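Local coordinates for protein putative pore-forming toxin (Bacteroides vulgatus ATCC 8482, PDB 3KOG) that is of unknown function but may be a secreted or lipid-anchored pore-forming toxin, at residues S182-M188 against N217-K223; Q174-S179 against H232-G237; F98-S104 against S192-E198. All coordinates share one frame; numbering follows the deposited sequence. Where two conformers were deposited one is given.

Contact 1. Residues S182-M188 against N217-K223; sequences SVFVDYM and NTIVSPK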
loop_
_atom_site.group_PDB
_atom_site.type_symbol
_atom_site.label_atom_id
_atom_site.label_comp_id
_atom_site.label_asym_id
_atom_site.label_seq_id
_atom_site.Cartn_x
_atom_site.Cartn_y
_atom_site.Cartn_z
ATOM N N SER A 182 -4.667 -1.989 22.316
ATOM C CA SER A 182 -5.385 -1.025 21.532
ATOM C C SER A 182 -5.005 -1.160 20.064
ATOM O O SER A 182 -4.081 -1.898 19.707
ATOM C CB SER A 182 -5.113 0.410 22.017
ATOM O OG SER A 182 -3.749 0.767 21.847
ATOM N N VAL A 183 -5.721 -0.438 19.214
ATOM C CA VAL A 183 -5.398 -0.492 17.789
ATOM C C VAL A 183 -5.254 0.923 17.235
ATOM O O VAL A 183 -6.103 1.743 17.434
ATOM C CB VAL A 183 -6.476 -1.272 17.015
ATOM C CG1 VAL A 183 -6.108 -1.364 15.520
ATOM C CG2 VAL A 183 -6.644 -2.674 17.611
ATOM N N PHE A 184 -4.183 1.157 16.487
ATOM C CA PHE A 184 -4.047 2.337 15.630
ATOM C C PHE A 184 -4.369 2.016 14.175
ATOM O O PHE A 184 -4.080 0.933 13.687
ATOM C CB PHE A 184 -2.636 2.941 15.692
ATOM C CG PHE A 184 -2.277 3.562 16.995
ATOM C CD1 PHE A 184 -1.773 2.792 18.044
ATOM C CD2 PHE A 184 -2.349 4.926 17.146
ATOM C CE1 PHE A 184 -1.402 3.408 19.272
ATOM C CE2 PHE A 184 -2.018 5.528 18.353
ATOM C CZ PHE A 184 -1.536 4.747 19.405
ATOM N N VAL A 185 -5.002 2.965 13.508
ATOM C CA VAL A 185 -5.175 2.955 12.068
ATOM C C VAL A 185 -4.591 4.256 11.537
ATOM O O VAL A 185 -5.016 5.344 11.938
ATOM C CB VAL A 185 -6.654 2.814 11.673
ATOM C CG1 VAL A 185 -6.812 2.857 10.147
ATOM C CG2 VAL A 185 -7.234 1.519 12.273
ATOM N N ASP A 186 -3.614 4.157 10.626
ATOM C CA ASP A 186 -3.028 5.319 10.041
ATOM C C ASP A 186 -3.383 5.391 8.571
ATOM O O ASP A 186 -3.159 4.442 7.864
ATOM C CB ASP A 186 -1.522 5.298 10.187
ATOM C CG ASP A 186 -1.068 5.523 11.640
ATOM O OD1 ASP A 186 -1.064 4.561 12.404
ATOM O OD2 ASP A 186 -0.724 6.655 12.004
ATOM N N TYR A 187 -3.889 6.541 8.144
ATOM C CA TYR A 187 -4.081 6.855 6.754
ATOM C C TYR A 187 -2.886 7.618 6.275
ATOM O O TYR A 187 -2.551 8.647 6.803
ATOM C CB TYR A 187 -5.339 7.716 6.560
ATOM C CG TYR A 187 -6.648 7.094 6.943
ATOM C CD1 TYR A 187 -6.801 5.734 7.054
ATOM C CD2 TYR A 187 -7.771 7.895 7.115
ATOM C CE1 TYR A 187 -7.997 5.181 7.366
ATOM C CE2 TYR A 187 -8.985 7.344 7.428
ATOM C CZ TYR A 187 -9.074 5.966 7.575
ATOM O OH TYR A 187 -10.278 5.366 7.880
HETATM N N MSE A 188 -2.239 7.072 5.258
HETATM C CA MSE A 188 -1.029 7.576 4.662
HETATM C C MSE A 188 -1.423 8.308 3.344
HETATM O O MSE A 188 -2.271 7.807 2.575
HETATM C CB MSE A 188 -0.117 6.383 4.299
HETATM C CG MSE A 188 0.160 5.358 5.433
HETATM SE SE MSE A 188 0.922 6.247 6.963
HETATM C CE MSE A 188 2.423 7.100 6.131
ATOM N N ASN A 217 -3.295 5.078 1.311
ATOM C CA ASN A 217 -3.392 3.682 1.738
ATOM C C ASN A 217 -3.409 3.612 3.271
ATOM O O ASN A 217 -3.152 4.604 3.923
ATOM C CB ASN A 217 -2.272 2.809 1.151
ATOM C CG ASN A 217 -0.906 3.102 1.726
ATOM O OD1 ASN A 217 -0.409 4.212 1.636
ATOM N ND2 ASN A 217 -0.284 2.087 2.323
ATOM N N THR A 218 -3.685 2.446 3.803
ATOM C CA THR A 218 -3.967 2.328 5.235
ATOM C C THR A 218 -3.046 1.289 5.872
ATOM O O THR A 218 -2.819 0.209 5.280
ATOM C CB THR A 218 -5.406 1.997 5.445
ATOM O OG1 THR A 218 -6.255 2.992 4.839
ATOM C CG2 THR A 218 -5.773 1.883 6.956
ATOM N N ILE A 219 -2.461 1.678 7.020
ATOM C CA ILE A 219 -1.694 0.779 7.890
ATOM C C ILE A 219 -2.409 0.594 9.259
ATOM O O ILE A 219 -2.835 1.589 9.885
ATOM C CB ILE A 219 -0.283 1.285 8.042
ATOM C CG1 ILE A 219 0.466 1.199 6.682
ATOM C CG2 ILE A 219 0.491 0.472 9.090
ATOM C CD1 ILE A 219 1.839 1.905 6.719
ATOM N N VAL A 220 -2.578 -0.652 9.683
ATOM C CA VAL A 220 -3.242 -0.986 10.951
ATOM C C VAL A 220 -2.143 -1.528 11.899
ATOM O O VAL A 220 -1.327 -2.387 11.503
ATOM C CB VAL A 220 -4.322 -2.084 10.732
ATOM C CG1 VAL A 220 -5.085 -2.408 12.074
ATOM C CG2 VAL A 220 -5.291 -1.644 9.693
ATOM N N SER A 221 -2.148 -1.072 13.146
ATOM C CA SER A 221 -1.052 -1.342 14.086
ATOM C C SER A 221 -1.667 -1.734 15.428
ATOM O O SER A 221 -2.005 -0.848 16.212
ATOM C CB SER A 221 -0.223 -0.109 14.243
ATOM O OG SER A 221 0.311 0.326 13.006
ATOM N N PRO A 222 -1.905 -3.032 15.647
ATOM C CA PRO A 222 -2.345 -3.472 16.981
ATOM C C PRO A 222 -1.190 -3.316 17.981
ATOM O O PRO A 222 -0.043 -3.587 17.638
ATOM C CB PRO A 222 -2.696 -4.943 16.784
ATOM C CG PRO A 222 -2.648 -5.167 15.255
ATOM C CD PRO A 222 -1.714 -4.157 14.735
ATOM N N LYS A 223 -1.486 -2.838 19.174
ATOM C CA LYS A 223 -0.479 -2.495 20.163
ATOM C C LYS A 223 -0.742 -3.286 21.437
ATOM O O LYS A 223 -1.905 -3.352 21.896
ATOM C CB LYS A 223 -0.615 -1.017 20.492
ATOM C CG LYS A 223 -0.274 -0.110 19.318
ATOM C CD LYS A 223 1.221 -0.139 18.979
ATOM C CE LYS A 223 1.622 1.048 18.044
ATOM N NZ LYS A 223 2.889 0.743 17.325
HETATM O O HOH W 1 -1.354 2.086 12.231
#

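Contact 2. Residues Q174-S179 against H232-G237; sequences QVLAHS and HAPSHG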
loop_
_atom_site.group_PDB
_atom_site.type_symbol
_atom_site.label_atom_id
_atom_site.label_comp_id
_atom_site.label_asym_id
_atom_site.label_seq_id
_atom_site.Cartn_x
_atom_site.Cartn_y
_atom_site.Cartn_z
ATOM N N GLN A 174 -4.031 -10.356 17.769
ATOM C CA GLN A 174 -3.595 -10.978 18.998
ATOM C C GLN A 174 -3.598 -9.981 20.151
ATOM O O GLN A 174 -2.946 -8.931 20.065
ATOM C CB GLN A 174 -2.214 -11.529 18.753
ATOM C CG GLN A 174 -1.677 -12.460 19.764
ATOM C CD GLN A 174 -0.654 -13.402 19.146
ATOM O OE1 GLN A 174 -0.770 -13.761 17.974
ATOM N NE2 GLN A 174 0.338 -13.801 19.920
ATOM N N VAL A 175 -4.358 -10.317 21.206
ATOM C CA VAL A 175 -4.352 -9.611 22.492
ATOM C C VAL A 175 -3.466 -10.416 23.409
ATOM O O VAL A 175 -3.810 -11.519 23.777
ATOM C CB VAL A 175 -5.763 -9.489 23.130
ATOM C CG1 VAL A 175 -5.674 -8.754 24.478
ATOM C CG2 VAL A 175 -6.717 -8.794 22.195
ATOM N N LEU A 176 -2.305 -9.887 23.772
ATOM C CA LEU A 176 -1.377 -10.660 24.602
ATOM C C LEU A 176 -1.825 -10.759 26.027
ATOM O O LEU A 176 -2.697 -10.018 26.479
ATOM C CB LEU A 176 0.056 -10.075 24.530
ATOM C CG LEU A 176 0.786 -10.234 23.190
ATOM C CD1 LEU A 176 2.188 -9.650 23.261
ATOM C CD2 LEU A 176 0.856 -11.710 22.789
ATOM N N ALA A 177 -1.235 -11.697 26.755
ATOM C CA ALA A 177 -1.405 -11.722 28.204
ATOM C C ALA A 177 -0.703 -10.514 28.812
ATOM O O ALA A 177 0.280 -9.983 28.244
ATOM C CB ALA A 177 -0.891 -13.030 28.792
ATOM N N HIS A 178 -1.223 -10.048 29.945
ATOM C CA HIS A 178 -0.588 -8.975 30.732
ATOM C C HIS A 178 -0.312 -7.757 29.864
ATOM O O HIS A 178 0.830 -7.268 29.785
ATOM C CB HIS A 178 0.691 -9.484 31.404
ATOM C CG HIS A 178 0.476 -10.690 32.276
ATOM N ND1 HIS A 178 -0.160 -10.624 33.494
ATOM C CD2 HIS A 178 0.810 -11.992 32.098
ATOM C CE1 HIS A 178 -0.200 -11.829 34.038
ATOM N NE2 HIS A 178 0.381 -12.680 33.211
ATOM N N SER A 179 -1.345 -7.328 29.151
ATOM C CA SER A 179 -1.189 -6.330 28.078
ATOM C C SER A 179 -2.274 -5.277 28.102
ATOM O O SER A 179 -3.435 -5.577 28.364
ATOM C CB SER A 179 -1.205 -7.009 26.707
ATOM O OG SER A 179 -1.194 -6.039 25.680
ATOM N N HIS A 232 3.845 -7.750 35.315
ATOM C CA HIS A 232 4.362 -8.450 34.139
ATOM C C HIS A 232 4.312 -7.536 32.937
ATOM O O HIS A 232 3.465 -6.650 32.875
ATOM C CB HIS A 232 3.515 -9.685 33.811
ATOM C CG HIS A 232 3.699 -10.806 34.773
ATOM N ND1 HIS A 232 4.890 -11.491 34.890
ATOM C CD2 HIS A 232 2.856 -11.335 35.694
ATOM C CE1 HIS A 232 4.772 -12.390 35.858
ATOM N NE2 HIS A 232 3.546 -12.319 36.355
ATOM N N ALA A 233 5.212 -7.775 31.989
ATOM C CA ALA A 233 5.162 -7.151 30.686
ATOM C C ALA A 233 4.284 -8.040 29.762
ATOM O O ALA A 233 3.950 -9.168 30.122
ATOM C CB ALA A 233 6.588 -6.949 30.117
ATOM N N PRO A 234 3.889 -7.517 28.597
ATOM C CA PRO A 234 3.037 -8.316 27.741
ATOM C C PRO A 234 3.769 -9.532 27.192
ATOM O O PRO A 234 4.946 -9.422 26.793
ATOM C CB PRO A 234 2.680 -7.362 26.605
ATOM C CG PRO A 234 2.815 -5.989 27.186
ATOM C CD PRO A 234 3.956 -6.106 28.163
ATOM N N SER A 235 3.070 -10.665 27.183
ATOM C CA SER A 235 3.599 -11.921 26.617
ATOM C C SER A 235 2.459 -12.888 26.287
ATOM O O SER A 235 1.284 -12.588 26.512
ATOM C CB SER A 235 4.552 -12.601 27.609
ATOM O OG SER A 235 3.855 -13.083 28.753
ATOM N N HIS A 236 2.827 -14.070 25.782
ATOM C CA HIS A 236 1.861 -15.143 25.530
ATOM C C HIS A 236 1.453 -15.875 26.796
ATOM O O HIS A 236 0.564 -16.714 26.748
ATOM C CB HIS A 236 2.400 -16.128 24.491
ATOM C CG HIS A 236 2.745 -15.484 23.189
ATOM N ND1 HIS A 236 3.941 -14.825 22.985
ATOM C CD2 HIS A 236 2.047 -15.374 22.033
ATOM C CE1 HIS A 236 3.961 -14.343 21.753
ATOM N NE2 HIS A 236 2.827 -14.664 21.155
ATOM N N GLY A 237 2.075 -15.556 27.931
ATOM C CA GLY A 237 1.603 -16.050 29.216
ATOM C C GLY A 237 1.632 -17.570 29.287
ATOM O O GLY A 237 2.541 -18.191 28.741
HETATM O O HOH W 2 1.744 -5.259 31.200
#

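Contact 3. Residues F98-S104 against S192-E198; sequences FFAQEES and SVYQIIE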
loop_
_atom_site.group_PDB
_atom_site.type_symbol
_atom_site.label_atom_id
_atom_site.label_comp_id
_atom_site.label_asym_id
_atom_site.label_seq_id
_atom_site.Cartn_x
_atom_site.Cartn_y
_atom_site.Cartn_z
ATOM N N PHE A 98 4.590 5.490 -24.880
ATOM C CA PHE A 98 5.047 6.195 -23.673
ATOM C C PHE A 98 5.253 5.303 -22.507
ATOM O O PHE A 98 4.701 4.166 -22.469
ATOM C CB PHE A 98 4.012 7.244 -23.226
ATOM C CG PHE A 98 3.624 8.166 -24.299
ATOM C CD1 PHE A 98 4.495 9.176 -24.710
ATOM C CD2 PHE A 98 2.421 7.994 -24.966
ATOM C CE1 PHE A 98 4.149 10.023 -25.733
ATOM C CE2 PHE A 98 2.066 8.830 -25.980
ATOM C CZ PHE A 98 2.936 9.838 -26.396
ATOM N N PHE A 99 6.003 5.819 -21.531
ATOM C CA PHE A 99 5.993 5.228 -20.201
ATOM C C PHE A 99 5.851 6.312 -19.147
ATOM O O PHE A 99 6.163 7.468 -19.383
ATOM C CB PHE A 99 7.222 4.338 -19.930
ATOM C CG PHE A 99 8.538 5.060 -19.978
ATOM C CD1 PHE A 99 9.121 5.386 -21.202
ATOM C CD2 PHE A 99 9.228 5.345 -18.821
ATOM C CE1 PHE A 99 10.340 6.005 -21.256
ATOM C CE2 PHE A 99 10.435 5.954 -18.848
ATOM C CZ PHE A 99 11.008 6.303 -20.081
ATOM N N ALA A 100 5.328 5.924 -17.989
ATOM C CA ALA A 100 5.167 6.855 -16.905
ATOM C C ALA A 100 6.326 6.634 -15.936
ATOM O O ALA A 100 6.569 5.521 -15.475
ATOM C CB ALA A 100 3.804 6.664 -16.242
ATOM N N GLN A 101 7.074 7.666 -15.647
ATOM C CA GLN A 101 8.187 7.510 -14.711
ATOM C C GLN A 101 7.929 8.314 -13.466
ATOM O O GLN A 101 7.761 9.527 -13.526
ATOM C CB GLN A 101 9.462 8.012 -15.362
ATOM C CG GLN A 101 10.710 7.961 -14.464
ATOM C CD GLN A 101 11.926 8.130 -15.303
ATOM O OE1 GLN A 101 12.309 7.185 -15.993
ATOM N NE2 GLN A 101 12.496 9.349 -15.346
ATOM N N GLU A 102 7.965 7.645 -12.328
ATOM C CA GLU A 102 7.860 8.315 -11.026
ATOM C C GLU A 102 9.176 8.989 -10.664
ATOM O O GLU A 102 10.197 8.330 -10.519
ATOM C CB GLU A 102 7.448 7.330 -9.957
ATOM C CG GLU A 102 6.964 7.978 -8.638
ATOM C CD GLU A 102 6.463 6.948 -7.639
ATOM O OE1 GLU A 102 6.529 5.736 -7.962
ATOM O OE2 GLU A 102 5.962 7.351 -6.558
ATOM N N GLU A 103 9.132 10.296 -10.511
ATOM C CA GLU A 103 10.316 11.123 -10.341
ATOM C C GLU A 103 10.596 11.381 -8.863
ATOM O O GLU A 103 11.744 11.594 -8.489
ATOM C CB GLU A 103 10.110 12.494 -10.994
ATOM C CG GLU A 103 9.871 12.469 -12.531
ATOM C CD GLU A 103 11.021 11.797 -13.301
ATOM O OE1 GLU A 103 12.167 11.914 -12.830
ATOM O OE2 GLU A 103 10.779 11.139 -14.337
ATOM N N SER A 104 9.560 11.423 -8.028
ATOM C CA SER A 104 9.731 11.708 -6.612
ATOM C C SER A 104 8.455 11.271 -5.856
ATOM O O SER A 104 7.371 11.201 -6.444
ATOM C CB SER A 104 10.020 13.185 -6.384
ATOM O OG SER A 104 8.891 13.971 -6.589
ATOM N N SER A 192 3.297 12.087 -5.214
ATOM C CA SER A 192 4.245 11.607 -6.206
ATOM C C SER A 192 4.171 12.425 -7.489
ATOM O O SER A 192 3.082 12.739 -7.959
ATOM C CB SER A 192 3.975 10.130 -6.498
ATOM O OG SER A 192 4.038 9.311 -5.314
ATOM N N VAL A 193 5.316 12.708 -8.074
ATOM C CA VAL A 193 5.410 13.483 -9.306
ATOM C C VAL A 193 5.868 12.491 -10.362
ATOM O O VAL A 193 6.834 11.755 -10.138
ATOM C CB VAL A 193 6.444 14.629 -9.192
ATOM C CG1 VAL A 193 6.709 15.286 -10.564
ATOM C CG2 VAL A 193 6.032 15.657 -8.095
ATOM N N TYR A 194 5.154 12.465 -11.487
ATOM C CA TYR A 194 5.432 11.600 -12.598
ATOM C C TYR A 194 5.730 12.424 -13.838
ATOM O O TYR A 194 5.124 13.477 -14.066
ATOM C CB TYR A 194 4.228 10.702 -12.943
ATOM C CG TYR A 194 3.843 9.687 -11.896
ATOM C CD1 TYR A 194 3.048 10.036 -10.827
ATOM C CD2 TYR A 194 4.381 8.381 -11.907
ATOM C CE1 TYR A 194 2.721 9.095 -9.849
ATOM C CE2 TYR A 194 4.053 7.480 -10.910
ATOM C CZ TYR A 194 3.230 7.855 -9.898
ATOM O OH TYR A 194 2.916 6.943 -8.884
ATOM N N GLN A 195 6.610 11.899 -14.691
ATOM C CA GLN A 195 6.702 12.376 -16.068
ATOM C C GLN A 195 6.242 11.268 -17.005
ATOM O O GLN A 195 6.491 10.043 -16.765
ATOM C CB GLN A 195 8.128 12.754 -16.446
ATOM C CG GLN A 195 8.630 14.001 -15.800
ATOM C CD GLN A 195 9.935 14.432 -16.438
ATOM O OE1 GLN A 195 10.835 13.635 -16.596
ATOM N NE2 GLN A 195 10.021 15.671 -16.838
ATOM N N ILE A 196 5.584 11.694 -18.070
ATOM C CA ILE A 196 5.255 10.812 -19.161
ATOM C C ILE A 196 6.350 11.022 -20.195
ATOM O O ILE A 196 6.610 12.146 -20.589
ATOM C CB ILE A 196 3.879 11.104 -19.728
ATOM C CG1 ILE A 196 2.840 10.773 -18.646
ATOM C CG2 ILE A 196 3.670 10.267 -21.025
ATOM C CD1 ILE A 196 1.461 11.245 -18.926
ATOM N N ILE A 197 7.003 9.940 -20.594
ATOM C CA ILE A 197 8.203 10.004 -21.438
ATOM C C ILE A 197 8.054 9.119 -22.681
ATOM O O ILE A 197 7.499 8.037 -22.628
ATOM C CB ILE A 197 9.476 9.581 -20.668
ATOM C CG1 ILE A 197 9.646 10.438 -19.430
ATOM C CG2 ILE A 197 10.744 9.699 -21.596
ATOM C CD1 ILE A 197 10.679 9.894 -18.473
ATOM N N GLU A 198 8.539 9.611 -23.811
ATOM C CA GLU A 198 8.468 8.868 -25.069
ATOM C C GLU A 198 9.294 7.588 -25.026
ATOM O O GLU A 198 10.413 7.597 -24.540
ATOM C CB GLU A 198 8.977 9.751 -26.178
ATOM C CG GLU A 198 8.070 10.950 -26.454
ATOM C CD GLU A 198 8.686 11.911 -27.430
ATOM O OE1 GLU A 198 9.927 11.898 -27.572
ATOM O OE2 GLU A 198 7.944 12.691 -28.040
#

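Contact 1. Residues S182-M188 against N217-K223
The two arms of the long beta hairpin made by strands 179-198 and 207-225 pair here, S182-M188 running antiparallel to N217-K223. S182, F184, D186 and M188 each exchange two backbone hydrogen bonds with K223, S221, I219 and N217 respectively, eight bonds in an unbroken register. Of these, D186 N to I219 O is nearly straight, at 176° and 2.8 Å.

On the face that carries V183, V185 and Y187, the small side chains interlock diagonally. V183 CG1, anti to its own amide nitrogen (chi1 -178°), meets V220 CG1 at 3.7 Å; V185 CG1 presses on T218 CG2 at 3.5 Å, tighter than usual for two methyl groups. The Y187 ring lies alongside T218 and points the same way, with T218 CG2 at the ring edge, while the hydroxyls of T218 and Y187 bond to K135 O and T133 O of strand 126-143.

The other face is more polar. K223 passes at about a right angle to F184, its CG 3.5 Å from F184 CD1 at the ring edge, and a bend at chi2 (-69°) brings CE near F184 CD1 and CE1 too; the same ring stacks on H114. A water lies between D186 OD1, I219 O and S221 OG, 2.8 Å from I219 O; S221 OG is also held by Q84. D186 OD2 bonds T112. M188, a selenomethionine, packs its CG against I219 CD1 at 4.0 Å. Regular pairing of this kind, with one apolar and one more polar face, is that of a twisted antiparallel beta hairpin inside a larger sheet.

Contact 2. Residues Q174-S179 against H232-G237
A177 and S235 form a single antiparallel bridge between two largely irregular segments: S235 N donates to A177 O at 3.1 Å, and the return bond from A177 N to S235 O is weak, bent to 125°. P234 CA adds close C-H contacts to the carbonyl oxygens of both A177 and H178, and a water donates to H178 O and H232 O, tying the segments together a second time.

L176 rests its CD2 over one face of the H236 imidazole, 4.0 Å from the ring centroid, while its CD1 meets P234 CB. Q174 brings its amide to the edge of the same imidazole, the two planes 70° apart; W125 meets H236 edge-to-face. Farther along, H232 lies beside H178, its CB over the H178 ring 3.8 Å from the centroid, with the planes inclined at 46°. H178 ND1 is bonded to H230. S235 OG accepts from G237 N in an ST turn.

Beyond one sound and one weak backbone bond and a water bridge, the hold is mostly C-H contact with rings and carbonyls and apolar packing. H178, H230 and H232 lie close together, so a change in protonation there might affect the packing of the tail.

Contact 3. Residues F98-S104 against S192-E198
Backbone hydrogen bonds join F98-S104 to the antiparallel segment S192-E198, and a classic beta bulge interrupts their register. F99 pairs with I197 and Q101 with Q195 through two bonds each, Q101 N to Q195 O being almost straight at 177°. At the bulge E103 and S104 both face V193: E103 N donates to V193 O at 2.7 Å, S104 N reaches that oxygen only weakly at 3.5 Å, and V193 N returns a bond to S104 O.

Two rings take C-H groups over a face. F99 takes chi1 62°, which swings its ring across the neighbouring strand so that I197 CB sits over one face, 4.0 Å from the centroid. On the opposite side of the sheet E102 lays its CG over the face of Y194, 4.2 Å from the ring centroid; its carboxylate continues past the ring with the planes 22° apart.

Apolar packing is found beside F98, whose CB touches I196 CG2 at 3.8 Å; I197 CD1 also lies against Q101 CB and the flank of its amide.

Among polar side chains, E103 OE2 accepts from Q101 NE2 at 2.7 Å through its syn lone pair; the bent E103 chain folds back along its own strand to meet it. E102 OE2 stands close to S192 OG, which is hydrogen-bonded to S105 OG.

Helix 150-158 packs on F98 and I196 through I155, and the ring of Y194 meets those of Y159 and F211. Strand 207-225 runs along the other edge of S192-E198, placing that segment between two strands.

Strand 179-198 connects contacts 1 and 3, which lie near its beginning and its end, with centres about 30 Å apart and on opposite sides of the chain's centre. It pairs with strand 207-225 in contact 1 and strand 98-120 in contact 3, all within one mixed sheet. Contact 2 adjoins the start of this strand, its centre about 20 Å from that of contact 1 and 47 Å from that of contact 3. Along the chain contact 1 is nested within the loop closed by contact 2, whereas contact 3 crosses both. The three thus span an elongated sheet, with the C-terminal tail folded back at one end.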